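Local coordinates for protein pyrethroid hydrolase (Sphingobium faniae, PDB 5Y5R) that hydrolyses the ester bond of pyrethroid insecticides such as cypermethrin and permethrin, as a carboxylesterase of the alpha/beta hydrolase superfamily, at residues Asn14-Leu25 / Ala231-Arg239; Pro126-Pro134 / Asp144-Phe155. All blocks are in the same frame, centred on the assembly; numbering follows the deposited sequence.

Contact 1 of 2, residues Asn14-Leu25 / Ala231-Arg239; sequences NRGACYDAVVPL and APYYSMPER. With 8NL ((2-methyl-3-phenyl-phenyl)methyl (1~{S})-3-[(~{E})-2-chloranyl-3,3,3-tris(fluoranyl)prop-1-enyl]-2,2-dimethyl-cyclopropane-1-carboxylate), chain G; SO4 (sulfate ion), chain H.
Tyr233 reaches across to Cys18 and Val22 from the first turn of helix 232-235. Its CB rests 3.9 Å from Val22 CG2. A chi1 of 49° sets CG between the backbone N and the carbonyl carbon, which lays the ring along the backbone of Cys18. CD2 lies 3.0 Å from Cys18 O, CE2 packs 3.6 Å from Cys18 CB, and the thiol SG stands obliquely 4.2 Å from the ring centroid, a sulfur-aromatic contact suited to a small, polarisable side chain. At its tip the ring ends beside Asn14, a residue of the ligand pocket. An alanine here would take away the ring, and would probably leave the Cys18 side chain without its aromatic partner and open a gap beside its carbonyl. A water ties the two backbones together, donating to Cys18 O and Tyr233 O and accepting from Ala21 N. Further along, Pro237 CB meets Ala21 CB at 3.8 Å, compact residues that allow the chains a close approach, while Leu25 CD1 reaches the same Pro237 CB and its carbonyl O. The contact thus joins the 3-10 turn and helix 23-28, which follow strand 3-9, to helices 232-235 and 237-249 beyond strand 222-226; Tyr233 also meets His77 of strand 71-77 edge-to-face.

Contact 2 of 2, residues Pro126-Pro134 / Asp144-Phe155; sequences PHALDLIQP and DFSRLERLREVF. With 8NL ((2-methyl-3-phenyl-phenyl)methyl (1~{S})-3-[(~{E})-2-chloranyl-3,3,3-tris(fluoranyl)prop-1-enyl]-2,2-dimethyl-cyclopropane-1-carboxylate), chain G.
Leu131 and Phe155 pack against each other where two helices of the cap, the lid inserted in the alpha/beta hydrolase fold, run roughly antiparallel, their axes at 151°. Leu131 is a knob in a hole formed by Arg150, Leu151, Val154 and Phe155. Its branched end suits the place: CD1 meets Val154 CG2 tip to tip at 3.9 Å, while CD2 lies 3.5 Å above one face of the Arg147 guanidinium. Phe155 brings CZ to Ala128 CA and Ile132 CG1. One face of the Phe155 ring carries C12 of the bound pyrethroid, offset toward the rim. Ala128, short enough to leave space for the halogens, places CB 3.3 Å from F2 of the ligand.

Beside this apolar layer, at the start of helix 148-155, a salt-bridge network joins Asp130, Asp144 and Arg147. Bent at chi3 (-79°), Arg147 turns its planar head back over Leu131, and NE donates to Asp144 OD2. Its outer end grips Asp130 twice, NH2 to the backbone O and NH1 to OD2, so the guanidinium is held against rotation. Asp144 is itself fixed by an Asx turn, OD1 accepting from Ser146 N, with Ser146 OG donating to the same oxygen. The amide N of Asp144 closes the junction with a 2.7 Å hydrogen bond to Leu131 O, nearly in line with the carbonyl bond.

Contact 1 lies nearer the middle of the chain and is mostly buried; contact 2, in the cap, is only partly so. Their elements are distinct: 14-25 and 231-239 join early and late parts of the main alpha/beta domain, whereas 126-134 and 144-155 are close in sequence, separated by a short hairpin, and nested within the loop that contact 1 closes. The chemistry follows: aromatic, sulfur and proline packing, with a water joining the two backbones, in contact 1, against a leucine knob bordered by salt bridges toward the surface in contact 2. Both touch the bound pyrethroid, contact 1 through Asn14 and contact 2 through a larger apolar wall.

Contact 1 of 2, residues Asn14-Leu25 / Ala231-Arg239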
loop_
_atom_site.group_PDB
_atom_site.type_symbol
_atom_site.label_atom_id
_atom_site.label_comp_id
_atom_site.label_asym_id
_atom_site.label_seq_id
_atom_site.Cartn_x
_atom_site.Cartn_y
_atom_site.Cartn_z
ATOM N N ASN A 14 -6.366 4.900 -5.909
ATOM C CA ASN A 14 -6.800 5.556 -4.679
ATOM C C ASN A 14 -6.047 6.873 -4.456
ATOM O O ASN A 14 -5.108 7.222 -5.177
ATOM C CB ASN A 14 -6.625 4.609 -3.472
ATOM C CG ASN A 14 -7.771 3.642 -3.309
ATOM O OD1 ASN A 14 -8.035 2.773 -4.179
ATOM N ND2 ASN A 14 -8.495 3.790 -2.211
ATOM N N ARG A 15 -6.467 7.616 -3.421
ATOM C CA ARG A 15 -5.808 8.836 -2.970
ATOM C C ARG A 15 -5.617 8.786 -1.448
ATOM O O ARG A 15 -6.246 7.985 -0.760
ATOM C CB ARG A 15 -6.629 10.080 -3.370
ATOM C CG ARG A 15 -7.031 10.127 -4.864
ATOM C CD ARG A 15 -7.819 11.410 -5.195
ATOM N NE ARG A 15 -7.066 12.628 -4.909
ATOM C CZ ARG A 15 -7.599 13.851 -4.756
ATOM N NH1 ARG A 15 -8.911 14.059 -4.833
ATOM N NH2 ARG A 15 -6.803 14.877 -4.514
ATOM N N GLY A 16 -4.783 9.693 -0.909
ATOM C CA GLY A 16 -4.484 9.656 0.523
ATOM C C GLY A 16 -5.703 9.753 1.422
ATOM O O GLY A 16 -5.732 9.161 2.508
ATOM N N ALA A 17 -6.754 10.419 0.952
ATOM C CA ALA A 17 -7.969 10.598 1.737
ATOM C C ALA A 17 -8.645 9.289 2.133
ATOM O O ALA A 17 -9.512 9.304 3.025
ATOM C CB ALA A 17 -8.961 11.480 0.965
ATOM N N CYS A 18 -8.317 8.168 1.482
ATOM C CA CYS A 18 -8.936 6.910 1.884
ATOM C C CYS A 18 -8.611 6.530 3.314
ATOM O O CYS A 18 -9.354 5.746 3.903
ATOM C CB CYS A 18 -8.528 5.742 0.966
ATOM S SG CYS A 18 -6.823 5.120 1.106
ATOM N N TYR A 19 -7.558 7.091 3.880
ATOM C CA TYR A 19 -7.115 6.862 5.256
ATOM C C TYR A 19 -7.767 7.796 6.278
ATOM O O TYR A 19 -7.357 7.791 7.451
ATOM C CB TYR A 19 -5.591 7.011 5.316
ATOM C CG TYR A 19 -4.836 5.844 4.677
ATOM C CD1 TYR A 19 -4.728 4.603 5.337
ATOM C CD2 TYR A 19 -4.235 5.971 3.443
ATOM C CE1 TYR A 19 -4.035 3.505 4.741
ATOM C CE2 TYR A 19 -3.544 4.916 2.870
ATOM C CZ TYR A 19 -3.451 3.692 3.508
ATOM O OH TYR A 19 -2.769 2.659 2.883
ATOM N N ASP A 20 -8.796 8.559 5.872
ATOM C CA ASP A 20 -9.373 9.588 6.730
ATOM C C ASP A 20 -9.874 9.039 8.064
ATOM O O ASP A 20 -9.883 9.764 9.063
ATOM C CB ASP A 20 -10.520 10.291 6.004
ATOM C CG ASP A 20 -10.040 11.368 5.081
ATOM O OD1 ASP A 20 -8.815 11.658 5.064
ATOM O OD2 ASP A 20 -10.898 11.947 4.378
ATOM N N ALA A 21 -10.252 7.763 8.132
ATOM C CA ALA A 21 -10.723 7.277 9.424
ATOM C C ALA A 21 -9.578 6.916 10.364
ATOM O O ALA A 21 -9.761 6.906 11.583
ATOM C CB ALA A 21 -11.622 6.058 9.223
ATOM N N VAL A 22 -8.385 6.716 9.828
ATOM C CA VAL A 22 -7.245 6.275 10.603
ATOM C C VAL A 22 -6.378 7.435 11.086
ATOM O O VAL A 22 -5.797 7.361 12.172
ATOM C CB VAL A 22 -6.455 5.278 9.724
ATOM C CG1 VAL A 22 -5.290 4.714 10.457
ATOM C CG2 VAL A 22 -7.371 4.131 9.343
ATOM N N VAL A 23 -6.284 8.515 10.317
ATOM C CA VAL A 23 -5.324 9.571 10.620
ATOM C C VAL A 23 -5.501 10.163 12.024
ATOM O O VAL A 23 -4.542 10.149 12.815
ATOM C CB VAL A 23 -5.387 10.655 9.538
ATOM C CG1 VAL A 23 -4.667 11.897 10.012
ATOM C CG2 VAL A 23 -4.771 10.102 8.246
ATOM N N PRO A 24 -6.685 10.666 12.394
ATOM C CA PRO A 24 -6.834 11.218 13.747
ATOM C C PRO A 24 -6.560 10.211 14.852
ATOM O O PRO A 24 -6.064 10.613 15.918
ATOM C CB PRO A 24 -8.290 11.701 13.767
ATOM C CG PRO A 24 -8.981 10.889 12.696
ATOM C CD PRO A 24 -7.953 10.761 11.637
ATOM N N LEU A 25 -6.847 8.916 14.633
ATOM C CA LEU A 25 -6.607 7.938 15.697
ATOM C C LEU A 25 -5.122 7.798 16.006
ATOM O O LEU A 25 -4.733 7.728 17.180
ATOM C CB LEU A 25 -7.198 6.581 15.336
ATOM C CG LEU A 25 -8.709 6.635 15.129
ATOM C CD1 LEU A 25 -9.229 5.291 14.656
ATOM C CD2 LEU A 25 -9.407 7.130 16.375
ATOM N N ALA A 231 -10.193 -3.600 2.453
ATOM C CA ALA A 231 -9.931 -2.240 2.936
ATOM C C ALA A 231 -10.163 -2.131 4.441
ATOM O O ALA A 231 -11.180 -1.582 4.889
ATOM C CB ALA A 231 -10.789 -1.234 2.167
ATOM N N PRO A 232 -9.239 -2.639 5.258
ATOM C CA PRO A 232 -9.448 -2.550 6.712
ATOM C C PRO A 232 -9.526 -1.103 7.210
ATOM O O PRO A 232 -10.131 -0.849 8.260
ATOM C CB PRO A 232 -8.224 -3.287 7.290
ATOM C CG PRO A 232 -7.601 -4.014 6.148
ATOM C CD PRO A 232 -7.924 -3.215 4.923
ATOM N N TYR A 233 -8.913 -0.146 6.505
ATOM C CA TYR A 233 -9.008 1.264 6.925
ATOM C C TYR A 233 -10.436 1.811 6.851
ATOM O O TYR A 233 -10.715 2.873 7.433
ATOM C CB TYR A 233 -8.074 2.163 6.093
ATOM C CG TYR A 233 -8.173 1.973 4.593
ATOM C CD1 TYR A 233 -7.401 1.009 3.942
ATOM C CD2 TYR A 233 -9.030 2.753 3.829
ATOM C CE1 TYR A 233 -7.497 0.824 2.604
ATOM C CE2 TYR A 233 -9.125 2.581 2.484
ATOM C CZ TYR A 233 -8.354 1.632 1.872
ATOM O OH TYR A 233 -8.464 1.454 0.541
ATOM N N TYR A 234 -11.335 1.132 6.141
ATOM C CA TYR A 234 -12.755 1.460 6.198
ATOM C C TYR A 234 -13.502 0.696 7.287
ATOM O O TYR A 234 -14.401 1.251 7.915
ATOM C CB TYR A 234 -13.432 1.192 4.858
ATOM C CG TYR A 234 -13.098 2.135 3.724
ATOM C CD1 TYR A 234 -12.658 3.443 3.946
ATOM C CD2 TYR A 234 -13.232 1.695 2.400
ATOM C CE1 TYR A 234 -12.346 4.301 2.848
ATOM C CE2 TYR A 234 -12.950 2.512 1.331
ATOM C CZ TYR A 234 -12.515 3.789 1.524
ATOM O OH TYR A 234 -12.234 4.516 0.393
ATOM N N SER A 235 -13.223 -0.591 7.488
ATOM C CA SER A 235 -14.102 -1.362 8.364
ATOM C C SER A 235 -13.634 -1.438 9.808
ATOM O O SER A 235 -14.485 -1.591 10.683
ATOM C CB SER A 235 -14.317 -2.782 7.835
ATOM O OG SER A 235 -13.088 -3.396 7.619
HETATM N N MSE A 236 -12.333 -1.348 10.094
HETATM C CA MSE A 236 -11.897 -1.329 11.505
HETATM C C MSE A 236 -10.715 -0.397 11.750
HETATM O O MSE A 236 -9.630 -0.833 12.148
HETATM C CB MSE A 236 -11.548 -2.751 11.954
HETATM C CG MSE A 236 -10.806 -3.509 10.872
HETATM SE SE MSE A 236 -10.632 -5.438 11.284
HETATM C CE MSE A 236 -12.352 -6.113 10.838
ATOM N N PRO A 237 -10.933 0.895 11.526
ATOM C CA PRO A 237 -9.845 1.864 11.727
ATOM C C PRO A 237 -9.231 1.809 13.111
ATOM O O PRO A 237 -8.019 2.011 13.241
ATOM C CB PRO A 237 -10.536 3.224 11.499
ATOM C CG PRO A 237 -11.979 2.956 11.771
ATOM C CD PRO A 237 -12.226 1.550 11.265
ATOM N N GLU A 238 -10.045 1.560 14.141
ATOM C CA GLU A 238 -9.560 1.527 15.527
ATOM C C GLU A 238 -8.572 0.382 15.741
ATOM O O GLU A 238 -7.454 0.592 16.229
ATOM C CB GLU A 238 -10.753 1.372 16.464
ATOM C CG GLU A 238 -11.665 2.590 16.642
ATOM C CD GLU A 238 -11.111 3.612 17.618
ATOM O OE1 GLU A 238 -9.946 3.456 18.057
ATOM O OE2 GLU A 238 -11.850 4.566 17.966
ATOM N N ARG A 239 -8.966 -0.840 15.353
ATOM C CA ARG A 239 -8.083 -1.990 15.495
ATOM C C ARG A 239 -6.853 -1.831 14.621
ATOM O O ARG A 239 -5.741 -2.212 15.014
ATOM C CB ARG A 239 -8.814 -3.282 15.117
ATOM C CG ARG A 239 -9.816 -3.753 16.182
ATOM C CD ARG A 239 -10.770 -4.861 15.736
ATOM N NE ARG A 239 -11.939 -4.310 15.038
ATOM C CZ ARG A 239 -12.979 -5.023 14.580
ATOM N NH1 ARG A 239 -13.048 -6.337 14.767
ATOM N NH2 ARG A 239 -13.974 -4.410 13.938
HETATM C C 8NL G . -8.516 -0.269 -7.042
HETATM C C8 8NL G . -11.849 2.042 -6.946
HETATM C C9 8NL G . -12.675 2.478 -7.978
HETATM C C10 8NL G . -13.140 1.581 -8.929
HETATM C C11 8NL G . -12.745 0.252 -8.791
HETATM C C12 8NL G . -11.919 -0.165 -7.748
HETATM C C13 8NL G . -6.976 -0.841 -4.480
HETATM O O 8NL G . -6.616 -2.073 -5.151
HETATM CL CL 8NL G . -4.225 -6.790 -9.957
HETATM C C21 8NL G . -4.366 -5.403 -8.874
HETATM C C22 8NL G . -5.013 -4.153 -9.421
HETATM F F2 8NL G . -6.221 -4.054 -8.895
HETATM F F1 8NL G . -4.321 -3.058 -9.174
HETATM F F 8NL G . -5.099 -4.296 -10.727
HETATM C C20 8NL G . -3.954 -5.505 -7.609
HETATM C C16 8NL G . -4.028 -4.331 -6.657
HETATM C C17 8NL G . -3.806 -4.904 -5.262
HETATM C C18 8NL G . -2.376 -4.384 -5.256
HETATM C C19 8NL G . -3.928 -6.435 -5.198
HETATM C C15 8NL G . -5.113 -4.134 -5.604
HETATM C C14 8NL G . -5.243 -2.647 -5.263
HETATM O O1 8NL G . -4.236 -1.945 -5.153
HETATM C C2 8NL G . -8.436 -0.365 -4.549
HETATM C C3 8NL G . -9.063 -0.163 -3.326
HETATM C C4 8NL G . -10.386 0.270 -3.234
HETATM C C5 8NL G . -11.107 0.555 -4.390
HETATM C C6 8NL G . -10.534 0.371 -5.643
HETATM C C1 8NL G . -9.185 -0.080 -5.720
HETATM C C7 8NL G . -11.438 0.728 -6.811
HETATM S S SO4 H . -13.036 -0.791 14.975
HETATM O O1 SO4 H . -12.914 0.483 14.275
HETATM O O2 SO4 H . -11.707 -1.420 15.038
HETATM O O3 SO4 H . -14.027 -1.597 14.281
HETATM O O4 SO4 H . -13.507 -0.575 16.351
HETATM O O HOH W 1 -10.360 5.611 6.294
#

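Contact 2 of 2, residues Pro126-Pro134 / Asp144-Phe155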
loop_
_atom_site.group_PDB
_atom_site.type_symbol
_atom_site.label_atom_id
_atom_site.label_comp_id
_atom_site.label_asym_id
_atom_site.label_seq_id
_atom_site.Cartn_x
_atom_site.Cartn_y
_atom_site.Cartn_z
ATOM N N PRO A 126 -6.905 -12.726 -9.779
ATOM C CA PRO A 126 -7.773 -12.708 -10.967
ATOM C C PRO A 126 -9.001 -11.840 -10.824
ATOM O O PRO A 126 -9.487 -11.364 -11.850
ATOM C CB PRO A 126 -8.171 -14.176 -11.150
ATOM C CG PRO A 126 -8.046 -14.765 -9.841
ATOM C CD PRO A 126 -6.918 -14.060 -9.143
ATOM N N HIS A 127 -9.529 -11.638 -9.603
ATOM C CA HIS A 127 -10.651 -10.718 -9.428
ATOM C C HIS A 127 -10.267 -9.307 -9.874
ATOM O O HIS A 127 -11.054 -8.624 -10.544
ATOM C CB HIS A 127 -11.120 -10.661 -7.969
ATOM C CG HIS A 127 -11.943 -11.828 -7.511
ATOM N ND1 HIS A 127 -11.686 -13.132 -7.882
ATOM C CD2 HIS A 127 -12.996 -11.879 -6.659
ATOM C CE1 HIS A 127 -12.556 -13.934 -7.289
ATOM N NE2 HIS A 127 -13.357 -13.198 -6.536
ATOM N N ALA A 128 -9.070 -8.848 -9.505
ATOM C CA ALA A 128 -8.654 -7.508 -9.919
ATOM C C ALA A 128 -8.411 -7.434 -11.419
ATOM O O ALA A 128 -8.819 -6.467 -12.066
ATOM C CB ALA A 128 -7.410 -7.068 -9.155
ATOM N N LEU A 129 -7.709 -8.418 -11.995
ATOM C CA LEU A 129 -7.454 -8.355 -13.434
ATOM C C LEU A 129 -8.749 -8.407 -14.231
ATOM O O LEU A 129 -8.804 -7.898 -15.361
ATOM C CB LEU A 129 -6.516 -9.477 -13.894
ATOM C CG LEU A 129 -5.127 -9.547 -13.275
ATOM C CD1 LEU A 129 -4.362 -10.751 -13.807
ATOM C CD2 LEU A 129 -4.357 -8.276 -13.545
ATOM N N ASP A 130 -9.797 -9.010 -13.663
ATOM C CA ASP A 130 -11.095 -9.063 -14.330
ATOM C C ASP A 130 -11.743 -7.681 -14.404
ATOM O O ASP A 130 -12.302 -7.302 -15.439
ATOM C CB ASP A 130 -12.016 -10.002 -13.540
ATOM C CG ASP A 130 -13.423 -10.095 -14.120
ATOM O OD1 ASP A 130 -13.548 -10.572 -15.252
ATOM O OD2 ASP A 130 -14.409 -9.691 -13.482
ATOM N N LEU A 131 -11.637 -6.903 -13.324
ATOM C CA LEU A 131 -12.398 -5.671 -13.138
ATOM C C LEU A 131 -11.619 -4.410 -13.440
ATOM O O LEU A 131 -12.226 -3.341 -13.539
ATOM C CB LEU A 131 -12.910 -5.585 -11.692
ATOM C CG LEU A 131 -13.992 -6.601 -11.328
ATOM C CD1 LEU A 131 -14.123 -6.742 -9.837
ATOM C CD2 LEU A 131 -15.335 -6.226 -11.951
ATOM N N ILE A 132 -10.300 -4.507 -13.513
ATOM C CA ILE A 132 -9.405 -3.405 -13.814
ATOM C C ILE A 132 -8.756 -3.728 -15.146
ATOM O O ILE A 132 -8.088 -4.763 -15.279
ATOM C CB ILE A 132 -8.345 -3.229 -12.722
ATOM C CG1 ILE A 132 -9.002 -3.055 -11.342
ATOM C CG2 ILE A 132 -7.402 -2.110 -13.084
ATOM C CD1 ILE A 132 -9.765 -1.761 -11.143
ATOM N N GLN A 133 -8.937 -2.853 -16.124
ATOM C CA GLN A 133 -8.554 -3.137 -17.494
ATOM C C GLN A 133 -7.507 -2.163 -18.023
ATOM O O GLN A 133 -7.323 -1.074 -17.471
ATOM C CB GLN A 133 -9.791 -3.145 -18.398
ATOM C CG GLN A 133 -10.866 -4.082 -17.883
ATOM C CD GLN A 133 -12.173 -3.922 -18.636
ATOM O OE1 GLN A 133 -12.548 -2.812 -19.035
ATOM N NE2 GLN A 133 -12.885 -5.033 -18.825
ATOM N N PRO A 134 -6.720 -2.578 -19.014
ATOM C CA PRO A 134 -5.693 -1.686 -19.568
ATOM C C PRO A 134 -6.289 -0.579 -20.440
ATOM O O PRO A 134 -7.343 -0.757 -21.055
ATOM C CB PRO A 134 -4.832 -2.626 -20.420
ATOM C CG PRO A 134 -5.192 -4.056 -19.922
ATOM C CD PRO A 134 -6.630 -3.946 -19.561
ATOM N N ASP A 144 -13.569 -1.294 -14.587
ATOM C CA ASP A 144 -14.655 -1.599 -15.506
ATOM C C ASP A 144 -15.976 -1.016 -14.993
ATOM O O ASP A 144 -16.708 -1.663 -14.242
ATOM C CB ASP A 144 -14.733 -3.104 -15.692
ATOM C CG ASP A 144 -15.839 -3.520 -16.591
ATOM O OD1 ASP A 144 -16.502 -2.638 -17.194
ATOM O OD2 ASP A 144 -16.033 -4.755 -16.707
ATOM N N PHE A 145 -16.358 0.177 -15.476
ATOM C CA PHE A 145 -17.568 0.771 -14.911
ATOM C C PHE A 145 -18.850 0.157 -15.438
ATOM O O PHE A 145 -19.924 0.497 -14.938
ATOM C CB PHE A 145 -17.562 2.286 -15.112
ATOM C CG PHE A 145 -16.494 2.948 -14.318
ATOM C CD1 PHE A 145 -16.519 2.888 -12.929
ATOM C CD2 PHE A 145 -15.399 3.501 -14.933
ATOM C CE1 PHE A 145 -15.493 3.475 -12.169
ATOM C CE2 PHE A 145 -14.367 4.067 -14.186
ATOM C CZ PHE A 145 -14.417 4.051 -12.800
ATOM N N SER A 146 -18.771 -0.845 -16.314
ATOM C CA SER A 146 -19.992 -1.557 -16.639
ATOM C C SER A 146 -20.476 -2.445 -15.494
ATOM O O SER A 146 -21.634 -2.857 -15.517
ATOM C CB SER A 146 -19.770 -2.396 -17.907
ATOM O OG SER A 146 -18.899 -3.512 -17.669
ATOM N N ARG A 147 -19.663 -2.683 -14.459
ATOM C CA ARG A 147 -20.028 -3.598 -13.376
ATOM C C ARG A 147 -19.859 -2.923 -11.999
ATOM O O ARG A 147 -19.061 -3.340 -11.158
ATOM C CB ARG A 147 -19.222 -4.893 -13.501
ATOM C CG ARG A 147 -19.674 -5.743 -14.707
ATOM C CD ARG A 147 -18.806 -6.993 -14.801
ATOM N NE ARG A 147 -17.529 -6.629 -15.402
ATOM C CZ ARG A 147 -16.411 -7.326 -15.244
ATOM N NH1 ARG A 147 -16.437 -8.405 -14.478
ATOM N NH2 ARG A 147 -15.272 -6.921 -15.813
ATOM N N LEU A 148 -20.687 -1.906 -11.739
ATOM C CA LEU A 148 -20.502 -1.075 -10.545
ATOM C C LEU A 148 -20.667 -1.874 -9.253
ATOM O O LEU A 148 -19.826 -1.791 -8.352
ATOM C CB LEU A 148 -21.507 0.078 -10.581
ATOM C CG LEU A 148 -21.214 0.903 -11.838
ATOM C CD1 LEU A 148 -22.192 2.087 -12.055
ATOM C CD2 LEU A 148 -19.763 1.353 -11.826
ATOM N N GLU A 149 -21.750 -2.644 -9.139
ATOM C CA GLU A 149 -21.986 -3.396 -7.908
ATOM C C GLU A 149 -20.888 -4.424 -7.688
ATOM O O GLU A 149 -20.478 -4.671 -6.551
ATOM C CB GLU A 149 -23.357 -4.072 -7.945
ATOM C CG GLU A 149 -23.685 -5.029 -6.768
ATOM C CD GLU A 149 -23.628 -4.361 -5.379
ATOM O OE1 GLU A 149 -23.539 -3.126 -5.307
ATOM O OE2 GLU A 149 -23.684 -5.079 -4.355
ATOM N N ARG A 150 -20.422 -5.063 -8.767
ATOM C CA ARG A 150 -19.273 -5.954 -8.643
ATOM C C ARG A 150 -18.051 -5.206 -8.121
ATOM O O ARG A 150 -17.302 -5.727 -7.285
ATOM C CB ARG A 150 -18.960 -6.578 -10.001
ATOM C CG ARG A 150 -18.112 -7.785 -9.936
ATOM C CD ARG A 150 -18.848 -8.924 -9.289
ATOM N NE ARG A 150 -17.929 -10.018 -8.998
ATOM C CZ ARG A 150 -17.872 -10.631 -7.824
ATOM N NH1 ARG A 150 -18.712 -10.268 -6.876
ATOM N NH2 ARG A 150 -17.001 -11.605 -7.613
ATOM N N LEU A 151 -17.812 -3.991 -8.630
ATOM C CA LEU A 151 -16.671 -3.210 -8.178
ATOM C C LEU A 151 -16.778 -2.910 -6.702
ATOM O O LEU A 151 -15.777 -2.973 -5.977
ATOM C CB LEU A 151 -16.552 -1.890 -8.945
ATOM C CG LEU A 151 -16.141 -1.915 -10.403
ATOM C CD1 LEU A 151 -16.293 -0.510 -11.021
ATOM C CD2 LEU A 151 -14.701 -2.427 -10.502
ATOM N N ARG A 152 -17.986 -2.549 -6.247
ATOM C CA ARG A 152 -18.201 -2.220 -4.840
ATOM C C ARG A 152 -18.012 -3.439 -3.951
ATOM O O ARG A 152 -17.263 -3.397 -2.959
ATOM C CB ARG A 152 -19.610 -1.676 -4.617
ATOM C CG ARG A 152 -19.822 -1.183 -3.163
ATOM C CD ARG A 152 -21.287 -1.160 -2.785
ATOM N NE ARG A 152 -21.942 -2.476 -2.729
ATOM C CZ ARG A 152 -21.900 -3.292 -1.667
ATOM N NH1 ARG A 152 -21.244 -2.922 -0.571
ATOM N NH2 ARG A 152 -22.550 -4.447 -1.671
ATOM N N GLU A 153 -18.696 -4.537 -4.288
ATOM C CA GLU A 153 -18.661 -5.682 -3.389
ATOM C C GLU A 153 -17.289 -6.321 -3.336
ATOM O O GLU A 153 -16.994 -7.013 -2.356
ATOM C CB GLU A 153 -19.691 -6.745 -3.746
ATOM C CG GLU A 153 -19.592 -7.304 -5.109
ATOM C CD GLU A 153 -20.835 -8.072 -5.502
ATOM O OE1 GLU A 153 -21.902 -7.920 -4.866
ATOM O OE2 GLU A 153 -20.731 -8.878 -6.430
ATOM N N VAL A 154 -16.471 -6.150 -4.378
ATOM C CA VAL A 154 -15.118 -6.725 -4.432
ATOM C C VAL A 154 -14.096 -5.840 -3.723
ATOM O O VAL A 154 -13.309 -6.317 -2.893
ATOM C CB VAL A 154 -14.711 -6.998 -5.895
ATOM C CG1 VAL A 154 -13.284 -7.310 -6.020
ATOM C CG2 VAL A 154 -15.523 -8.154 -6.466
ATOM N N PHE A 155 -14.037 -4.557 -4.093
ATOM C CA PHE A 155 -13.037 -3.643 -3.564
ATOM C C PHE A 155 -13.489 -2.791 -2.381
ATOM O O PHE A 155 -12.631 -2.380 -1.604
ATOM C CB PHE A 155 -12.575 -2.687 -4.659
ATOM C CG PHE A 155 -11.776 -3.333 -5.747
ATOM C CD1 PHE A 155 -10.410 -3.494 -5.609
ATOM C CD2 PHE A 155 -12.395 -3.751 -6.934
ATOM C CE1 PHE A 155 -9.657 -4.034 -6.626
ATOM C CE2 PHE A 155 -11.642 -4.334 -7.955
ATOM C CZ PHE A 155 -10.265 -4.463 -7.794
HETATM C C 8NL G . -8.516 -0.269 -7.042
HETATM C C8 8NL G . -11.849 2.042 -6.946
HETATM C C9 8NL G . -12.675 2.478 -7.978
HETATM C C10 8NL G . -13.140 1.581 -8.929
HETATM C C11 8NL G . -12.745 0.252 -8.791
HETATM C C12 8NL G . -11.919 -0.165 -7.748
HETATM C C13 8NL G . -6.976 -0.841 -4.480
HETATM O O 8NL G . -6.616 -2.073 -5.151
HETATM CL CL 8NL G . -4.225 -6.790 -9.957
HETATM C C21 8NL G . -4.366 -5.403 -8.874
HETATM C C22 8NL G . -5.013 -4.153 -9.421
HETATM F F2 8NL G . -6.221 -4.054 -8.895
HETATM F F1 8NL G . -4.321 -3.058 -9.174
HETATM F F 8NL G . -5.099 -4.296 -10.727
HETATM C C20 8NL G . -3.954 -5.505 -7.609
HETATM C C16 8NL G . -4.028 -4.331 -6.657
HETATM C C17 8NL G . -3.806 -4.904 -5.262
HETATM C C18 8NL G . -2.376 -4.384 -5.256
HETATM C C19 8NL G . -3.928 -6.435 -5.198
HETATM C C15 8NL G . -5.113 -4.134 -5.604
HETATM C C14 8NL G . -5.243 -2.647 -5.263
HETATM O O1 8NL G . -4.236 -1.945 -5.153
HETATM C C2 8NL G . -8.436 -0.365 -4.549
HETATM C C3 8NL G . -9.063 -0.163 -3.326
HETATM C C4 8NL G . -10.386 0.270 -3.234
HETATM C C5 8NL G . -11.107 0.555 -4.390
HETATM C C6 8NL G . -10.534 0.371 -5.643
HETATM C C1 8NL G . -9.185 -0.080 -5.720
HETATM C C7 8NL G . -11.438 0.728 -6.811
#